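Local coordinates for putative oxidoreductase (Bacteroides fragilis NCTC 9343, PDB 3FHL), which probably acts as a nucleotide-dependent oxidoreductase of the Gfo/Idh/MocA family, although its substrate is not known, at residues Leu143-Ala154 with Ala240-Gly251. Numbering follows the deposited sequence.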
ATOM      1  N   LEU C 143     -15.338 -13.968   3.214  1.00 29.68           N
ATOM      2  CA  LEU C 143     -13.903 -13.965   3.572  1.00 28.53           C
ATOM      3  C   LEU C 143     -13.663 -14.518   4.963  1.00 33.59           C
ATOM      4  O   LEU C 143     -12.521 -14.594   5.405  1.00 32.04           O
ATOM      5  CB  LEU C 143     -13.313 -12.546   3.468  1.00 26.62           C
ATOM      6  CG  LEU C 143     -13.551 -11.820   2.143  1.00 23.90           C
ATOM      7  CD1 LEU C 143     -12.888 -10.445   2.123  1.00 27.32           C
ATOM      8  CD2 LEU C 143     -13.049 -12.670   0.975  1.00 31.02           C
ATOM      9  N   GLY C 144     -14.738 -14.916   5.648  1.00 28.53           N
ATOM     10  CA  GLY C 144     -14.649 -15.291   7.056  1.00 32.42           C
ATOM     11  C   GLY C 144     -14.681 -14.012   7.865  1.00 31.57           C
ATOM     12  O   GLY C 144     -15.457 -13.114   7.565  1.00 33.98           O
ATOM     13  N   ARG C 145     -13.844 -13.921   8.894  1.00 34.27           N
ATOM     14  CA  ARG C 145     -13.698 -12.672   9.652  1.00 32.03           C
ATOM     15  C   ARG C 145     -12.729 -11.754   8.897  1.00 32.38           C
ATOM     16  O   ARG C 145     -11.601 -12.159   8.626  1.00 29.12           O
ATOM     17  CB  ARG C 145     -13.167 -12.977  11.048  1.00 33.06           C
ATOM     18  CG  ARG C 145     -12.720 -11.758  11.833  1.00 31.74           C
ATOM     19  CD  ARG C 145     -12.376 -12.096  13.266  1.00 33.95           C
ATOM     20  NE  ARG C 145     -11.394 -13.172  13.421  1.00 37.73           N
ATOM     21  CZ  ARG C 145     -10.076 -12.991  13.489  1.00 36.90           C
ATOM     22  NH1 ARG C 145      -9.560 -11.774  13.373  1.00 32.59           N
ATOM     23  NH2 ARG C 145      -9.268 -14.031  13.654  1.00 31.06           N
ATOM     24  N   LEU C 146     -13.161 -10.540   8.555  1.00 31.30           N
ATOM     25  CA  LEU C 146     -12.291  -9.592   7.841  1.00 33.11           C
ATOM     26  C   LEU C 146     -11.184  -9.083   8.755  1.00 37.63           C
ATOM     27  O   LEU C 146     -11.434  -8.736   9.927  1.00 30.50           O
ATOM     28  CB  LEU C 146     -13.082  -8.402   7.292  1.00 31.02           C
ATOM     29  CG  LEU C 146     -12.331  -7.418   6.373  1.00 25.84           C
ATOM     30  CD1 LEU C 146     -12.160  -8.000   4.995  1.00 25.35           C
ATOM     31  CD2 LEU C 146     -13.061  -6.091   6.313  1.00 27.88           C
ATOM     32  N   VAL C 147      -9.959  -9.051   8.224  1.00 30.09           N
ATOM     33  CA  VAL C 147      -8.815  -8.530   8.983  1.00 29.83           C
ATOM     34  C   VAL C 147      -8.147  -7.319   8.341  1.00 25.27           C
ATOM     35  O   VAL C 147      -7.486  -6.540   9.033  1.00 28.11           O
ATOM     36  CB  VAL C 147      -7.765  -9.636   9.310  1.00 28.47           C
ATOM     37  CG1 VAL C 147      -8.415 -10.812  10.026  1.00 25.74           C
ATOM     38  CG2 VAL C 147      -7.037 -10.123   8.046  1.00 20.48           C
ATOM     39  N   GLU C 148      -8.323  -7.137   7.031  1.00 27.33           N
ATOM     40  CA  GLU C 148      -7.657  -6.039   6.341  1.00 27.77           C
ATOM     41  C   GLU C 148      -8.471  -5.509   5.171  1.00 22.43           C
ATOM     42  O   GLU C 148      -9.066  -6.281   4.435  1.00 21.93           O
ATOM     43  CB  GLU C 148      -6.253  -6.466   5.858  1.00 27.68           C
ATOM     44  CG  GLU C 148      -5.495  -5.352   5.122  1.00 30.09           C
ATOM     45  CD  GLU C 148      -3.998  -5.602   4.969  1.00 32.74           C
ATOM     46  OE1 GLU C 148      -3.597  -6.779   4.801  1.00 28.57           O
ATOM     47  OE2 GLU C 148      -3.235  -4.603   5.000  1.00 32.21           O
ATOM     48  N   TYR C 149      -8.464  -4.187   5.015  1.00 20.48           N
ATOM     49  CA  TYR C 149      -9.218  -3.495   3.982  1.00 23.62           C
ATOM     50  C   TYR C 149      -8.288  -2.472   3.366  1.00 24.43           C
ATOM     51  O   TYR C 149      -7.798  -1.565   4.055  1.00 26.99           O
ATOM     52  CB  TYR C 149     -10.404  -2.774   4.646  1.00 27.03           C
ATOM     53  CG  TYR C 149     -11.234  -1.851   3.775  1.00 28.21           C
ATOM     54  CD1 TYR C 149     -12.308  -2.351   3.025  1.00 25.37           C
ATOM     55  CD2 TYR C 149     -10.982  -0.477   3.742  1.00 24.60           C
ATOM     56  CE1 TYR C 149     -13.100  -1.508   2.271  1.00 22.18           C
ATOM     57  CE2 TYR C 149     -11.759   0.382   2.982  1.00 28.37           C
ATOM     58  CZ  TYR C 149     -12.827  -0.140   2.254  1.00 24.21           C
ATOM     59  OH  TYR C 149     -13.595   0.700   1.499  1.00 27.08           O
ATOM     60  N   GLU C 150      -8.054  -2.622   2.070  1.00 25.40           N
ATOM     61  CA  GLU C 150      -7.240  -1.682   1.308  1.00 23.38           C
ATOM     62  C   GLU C 150      -8.059  -1.124   0.181  1.00 22.46           C
ATOM     63  O   GLU C 150      -8.692  -1.876  -0.567  1.00 21.74           O
ATOM     64  CB  GLU C 150      -6.015  -2.377   0.727  1.00 22.87           C
ATOM     65  CG  GLU C 150      -5.072  -2.924   1.803  1.00 26.06           C
ATOM     66  CD  GLU C 150      -4.133  -3.986   1.278  1.00 33.68           C
ATOM     67  OE1 GLU C 150      -3.476  -3.771   0.234  1.00 38.23           O
ATOM     68  OE2 GLU C 150      -4.051  -5.043   1.920  1.00 34.89           O
ATOM     69  N   SER C 151      -8.032   0.190   0.036  1.00 21.99           N
ATOM     70  CA  SER C 151      -8.826   0.842  -0.992  1.00 24.57           C
ATOM     71  C   SER C 151      -7.947   1.907  -1.644  1.00 24.62           C
ATOM     72  O   SER C 151      -7.423   2.786  -0.969  1.00 25.41           O
ATOM     73  CB  SER C 151     -10.105   1.436  -0.351  1.00 21.43           C
ATOM     74  OG  SER C 151     -10.786   2.333  -1.214  1.00 27.84           O
ATOM     75  N   THR C 152      -7.780   1.823  -2.960  1.00 25.70           N
ATOM     76  CA  THR C 152      -6.837   2.666  -3.675  1.00 25.42           C
ATOM     77  C   THR C 152      -7.391   3.182  -4.992  1.00 26.39           C
ATOM     78  O   THR C 152      -7.974   2.407  -5.742  1.00 24.97           O
ATOM     79  CB  THR C 152      -5.544   1.857  -4.034  1.00 30.90           C
ATOM     80  OG1 THR C 152      -4.975   1.310  -2.845  1.00 26.94           O
ATOM     81  CG2 THR C 152      -4.487   2.714  -4.791  1.00 26.17           C
ATOM     82  N   PHE C 153      -7.203   4.474  -5.271  1.00 24.18           N
ATOM     83  CA  PHE C 153      -7.378   4.995  -6.631  1.00 26.30           C
ATOM     84  C   PHE C 153      -6.041   5.186  -7.347  1.00 30.27           C
ATOM     85  O   PHE C 153      -5.317   6.163  -7.121  1.00 29.61           O
ATOM     86  CB  PHE C 153      -8.146   6.322  -6.645  1.00 27.58           C
ATOM     87  CG  PHE C 153      -9.641   6.180  -6.622  1.00 30.26           C
ATOM     88  CD1 PHE C 153     -10.295   5.316  -7.503  1.00 34.23           C
ATOM     89  CD2 PHE C 153     -10.406   6.946  -5.740  1.00 36.97           C
ATOM     90  CE1 PHE C 153     -11.684   5.202  -7.487  1.00 42.69           C
ATOM     91  CE2 PHE C 153     -11.800   6.835  -5.718  1.00 38.27           C
ATOM     92  CZ  PHE C 153     -12.436   5.964  -6.589  1.00 40.06           C
ATOM     93  N   ALA C 154      -5.734   4.249  -8.237  1.00 28.85           N
ATOM     94  CA  ALA C 154      -4.508   4.261  -9.002  1.00 26.50           C
ATOM     95  C   ALA C 154      -4.706   5.030 -10.300  1.00 31.76           C
ATOM     96  O   ALA C 154      -5.610   4.732 -11.088  1.00 33.00           O
ATOM     97  CB  ALA C 154      -4.091   2.845  -9.285  1.00 25.38           C
ATOM     98  N   ALA C 240      -1.537  -0.278 -12.271  1.00 27.33           N
ATOM     99  CA  ALA C 240      -2.445   0.062 -11.212  1.00 29.05           C
ATOM    100  C   ALA C 240      -2.387  -0.952 -10.087  1.00 27.31           C
ATOM    101  O   ALA C 240      -2.354  -2.155 -10.320  1.00 27.96           O
ATOM    102  CB  ALA C 240      -3.872   0.160 -11.763  1.00 32.00           C
ATOM    103  N   GLU C 241      -2.367  -0.447  -8.859  1.00 22.62           N
ATOM    104  CA  GLU C 241      -2.630  -1.288  -7.693  1.00 28.49           C
ATOM    105  C   GLU C 241      -4.138  -1.599  -7.640  1.00 29.49           C
ATOM    106  O   GLU C 241      -4.919  -0.913  -8.294  1.00 25.67           O
ATOM    107  CB  GLU C 241      -2.146  -0.567  -6.425  1.00 30.22           C
ATOM    108  CG  GLU C 241      -0.646  -0.686  -6.280  1.00 30.91           C
ATOM    109  CD  GLU C 241      -0.022   0.269  -5.278  1.00 34.16           C
ATOM    110  OE1 GLU C 241      -0.648   0.608  -4.247  1.00 30.29           O
ATOM    111  OE2 GLU C 241       1.136   0.661  -5.525  1.00 28.10           O
ATOM    112  N   PRO C 242      -4.556  -2.645  -6.889  1.00 22.17           N
ATOM    113  CA  PRO C 242      -5.984  -2.958  -6.856  1.00 25.98           C
ATOM    114  C   PRO C 242      -6.822  -1.796  -6.338  1.00 25.84           C
ATOM    115  O   PRO C 242      -6.360  -1.034  -5.484  1.00 27.04           O
ATOM    116  CB  PRO C 242      -6.067  -4.111  -5.857  1.00 25.84           C
ATOM    117  CG  PRO C 242      -4.692  -4.740  -5.901  1.00 26.76           C
ATOM    118  CD  PRO C 242      -3.762  -3.604  -6.092  1.00 25.07           C
ATOM    119  N   ARG C 243      -8.035  -1.665  -6.869  1.00 22.98           N
ATOM    120  CA  ARG C 243      -9.026  -0.739  -6.350  1.00 22.65           C
ATOM    121  C   ARG C 243      -9.402  -1.164  -4.929  1.00 23.91           C
ATOM    122  O   ARG C 243      -9.465  -0.337  -4.027  1.00 24.03           O
ATOM    123  CB  ARG C 243     -10.265  -0.716  -7.268  1.00 27.86           C
ATOM    124  CG  ARG C 243     -11.460   0.092  -6.725  1.00 19.79           C
ATOM    125  CD  ARG C 243     -11.273   1.605  -6.817  1.00 19.70           C
ATOM    126  NE  ARG C 243     -12.282   2.310  -6.024  1.00 28.98           N
ATOM    127  CZ  ARG C 243     -12.189   2.533  -4.715  1.00 32.49           C
ATOM    128  NH1 ARG C 243     -13.157   3.181  -4.080  1.00 28.39           N
ATOM    129  NH2 ARG C 243     -11.131   2.109  -4.040  1.00 28.43           N
ATOM    130  N   PHE C 244      -9.621  -2.460  -4.746  1.00 20.90           N
ATOM    131  CA  PHE C 244      -9.847  -3.023  -3.420  1.00 24.15           C
ATOM    132  C   PHE C 244      -9.023  -4.275  -3.235  1.00 24.71           C
ATOM    133  O   PHE C 244      -8.896  -5.094  -4.152  1.00 25.78           O
ATOM    134  CB  PHE C 244     -11.320  -3.386  -3.198  1.00 24.52           C
ATOM    135  CG  PHE C 244     -12.222  -2.197  -2.952  1.00 26.56           C
ATOM    136  CD1 PHE C 244     -13.112  -1.773  -3.938  1.00 27.58           C
ATOM    137  CD2 PHE C 244     -12.188  -1.504  -1.738  1.00 22.88           C
ATOM    138  CE1 PHE C 244     -13.958  -0.658  -3.716  1.00 28.63           C
ATOM    139  CE2 PHE C 244     -13.018  -0.404  -1.519  1.00 25.10           C
ATOM    140  CZ  PHE C 244     -13.903   0.020  -2.501  1.00 25.95           C
ATOM    141  N   ALA C 245      -8.470  -4.433  -2.039  1.00 26.50           N
ATOM    142  CA  ALA C 245      -7.929  -5.723  -1.638  1.00 24.98           C
ATOM    143  C   ALA C 245      -8.387  -5.928  -0.218  1.00 26.48           C
ATOM    144  O   ALA C 245      -8.060  -5.139   0.656  1.00 23.79           O
ATOM    145  CB  ALA C 245      -6.397  -5.747  -1.720  1.00 25.75           C
ATOM    146  N   LEU C 246      -9.176  -6.972  -0.009  1.00 22.79           N
ATOM    147  CA  LEU C 246      -9.670  -7.294   1.320  1.00 28.60           C
ATOM    148  C   LEU C 246      -9.156  -8.661   1.690  1.00 30.06           C
ATOM    149  O   LEU C 246      -9.071  -9.528   0.837  1.00 28.30           O
ATOM    150  CB  LEU C 246     -11.204  -7.282   1.343  1.00 27.49           C
ATOM    151  CG  LEU C 246     -11.876  -5.909   1.487  1.00 28.24           C
ATOM    152  CD1 LEU C 246     -11.809  -5.117   0.216  1.00 29.52           C
ATOM    153  CD2 LEU C 246     -13.332  -6.110   1.874  1.00 33.52           C
ATOM    154  N   HIS C 247      -8.824  -8.846   2.964  1.00 27.32           N
ATOM    155  CA  HIS C 247      -8.285 -10.118   3.420  1.00 29.40           C
ATOM    156  C   HIS C 247      -9.035 -10.516   4.662  1.00 26.49           C
ATOM    157  O   HIS C 247      -9.254  -9.693   5.539  1.00 25.20           O
ATOM    158  CB  HIS C 247      -6.765 -10.004   3.718  1.00 28.03           C
ATOM    159  CG  HIS C 247      -5.935  -9.685   2.506  1.00 24.26           C
ATOM    160  ND1 HIS C 247      -5.830 -10.541   1.432  1.00 26.00           N
ATOM    161  CD2 HIS C 247      -5.196  -8.596   2.190  1.00 22.18           C
ATOM    162  CE1 HIS C 247      -5.074  -9.989   0.501  1.00 24.81           C
ATOM    163  NE2 HIS C 247      -4.667  -8.809   0.939  1.00 28.51           N
ATOM    164  N   GLY C 248      -9.427 -11.783   4.729  1.00 30.49           N
ATOM    165  CA  GLY C 248     -10.053 -12.318   5.928  1.00 29.96           C
ATOM    166  C   GLY C 248      -9.424 -13.630   6.327  1.00 28.38           C
ATOM    167  O   GLY C 248      -8.476 -14.102   5.673  1.00 28.17           O
ATOM    168  N   THR C 249      -9.951 -14.226   7.392  1.00 30.95           N
ATOM    169  CA  THR C 249      -9.460 -15.521   7.896  1.00 31.44           C
ATOM    170  C   THR C 249      -9.588 -16.655   6.879  1.00 32.27           C
ATOM    171  O   THR C 249      -8.754 -17.556   6.844  1.00 31.93           O
ATOM    172  CB  THR C 249     -10.161 -15.938   9.225  1.00 35.46           C
ATOM    173  OG1 THR C 249     -11.594 -15.918   9.057  1.00 31.71           O
ATOM    174  CG2 THR C 249      -9.773 -14.974  10.343  1.00 29.52           C
ATOM    175  N   LEU C 250     -10.617 -16.590   6.039  1.00 32.13           N
ATOM    176  CA  LEU C 250     -10.908 -17.662   5.094  1.00 29.34           C
ATOM    177  C   LEU C 250     -10.451 -17.356   3.674  1.00 29.86           C
ATOM    178  O   LEU C 250     -10.373 -18.251   2.826  1.00 28.42           O
ATOM    179  CB  LEU C 250     -12.422 -17.981   5.084  1.00 32.18           C
ATOM    180  CG  LEU C 250     -13.007 -18.680   6.326  1.00 38.53           C
ATOM    181  CD1 LEU C 250     -14.474 -19.060   6.097  1.00 37.60           C
ATOM    182  CD2 LEU C 250     -12.201 -19.919   6.692  1.00 38.25           C
ATOM    183  N   GLY C 251     -10.185 -16.092   3.400  1.00 27.90           N
ATOM    184  CA  GLY C 251      -9.844 -15.727   2.042  1.00 29.07           C
ATOM    185  C   GLY C 251      -9.739 -14.257   1.748  1.00 29.93           C
ATOM    186  O   GLY C 251      -9.792 -13.431   2.648  1.00 27.54           O
TER
HETATM  187  O   HOH W   1      -2.603  -0.442  -2.714  1.00 36.59           O
HETATM  188  O   HOH W   2      -5.902  -1.388  -2.759  1.00 47.91           O
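Arg243 reaches from just before strand 244-248 across to Ser151 and Phe153 on the antiparallel neighbour. Its CB is 4.2 Å from Thr152 O, at the edge of contact. CG stands anti to the backbone N, and a bend at chi2 (75°) swings the chain back over residues 151-153. CD then lies 3.6 Å from Thr152 O, and NE sits 3.3 Å from Phe153 CE1. CZ rides over the Phe153 face, 4.2 Å from the ring centroid, a cation-pi contact although the planes are 43° apart. At the tip, NH2 gives Ser151 OG a nearly straight, in-plane bond of 2.9 Å; NH1 makes a weak hydrogen bond to Gln186 OE1. The guanidinium's other face lies against Phe244, with NH2 over that ring's face near the rim. Both rings and the hydroxyl help hold its rotation, with a long, weak ion pair from NE to Asp130.

On the sheet face bearing Tyr149, Ser151, Phe244 and Leu246, Tyr149 and Phe244 lie side by side but oblique, and Leu246 packs against Tyr149 CD1. Helices 129-139 and 180-191 cover these side chains. On the face bearing Glu148, Glu150 and His247, both carboxylates come to His247 CD2, Glu150 OE2 at the ring's edge, and both form salt bridges with Lys232 of the second subunit; His247 ND1 bonds Ser252. One water links Thr152 OG1 to Glu241 OE1, a second links it to Pro242 O.

Between Leu146 and Glu148 the ladder slips: His247 O accepts from both Val147 N (2.8 Å) and Glu148 N (3.1 Å). This is a classic beta bulge in the large mixed sheet of the C-terminal alpha/beta domain, whose one face carries helices and whose other joins the subunits, as is common in Gfo/Idh/MocA proteins.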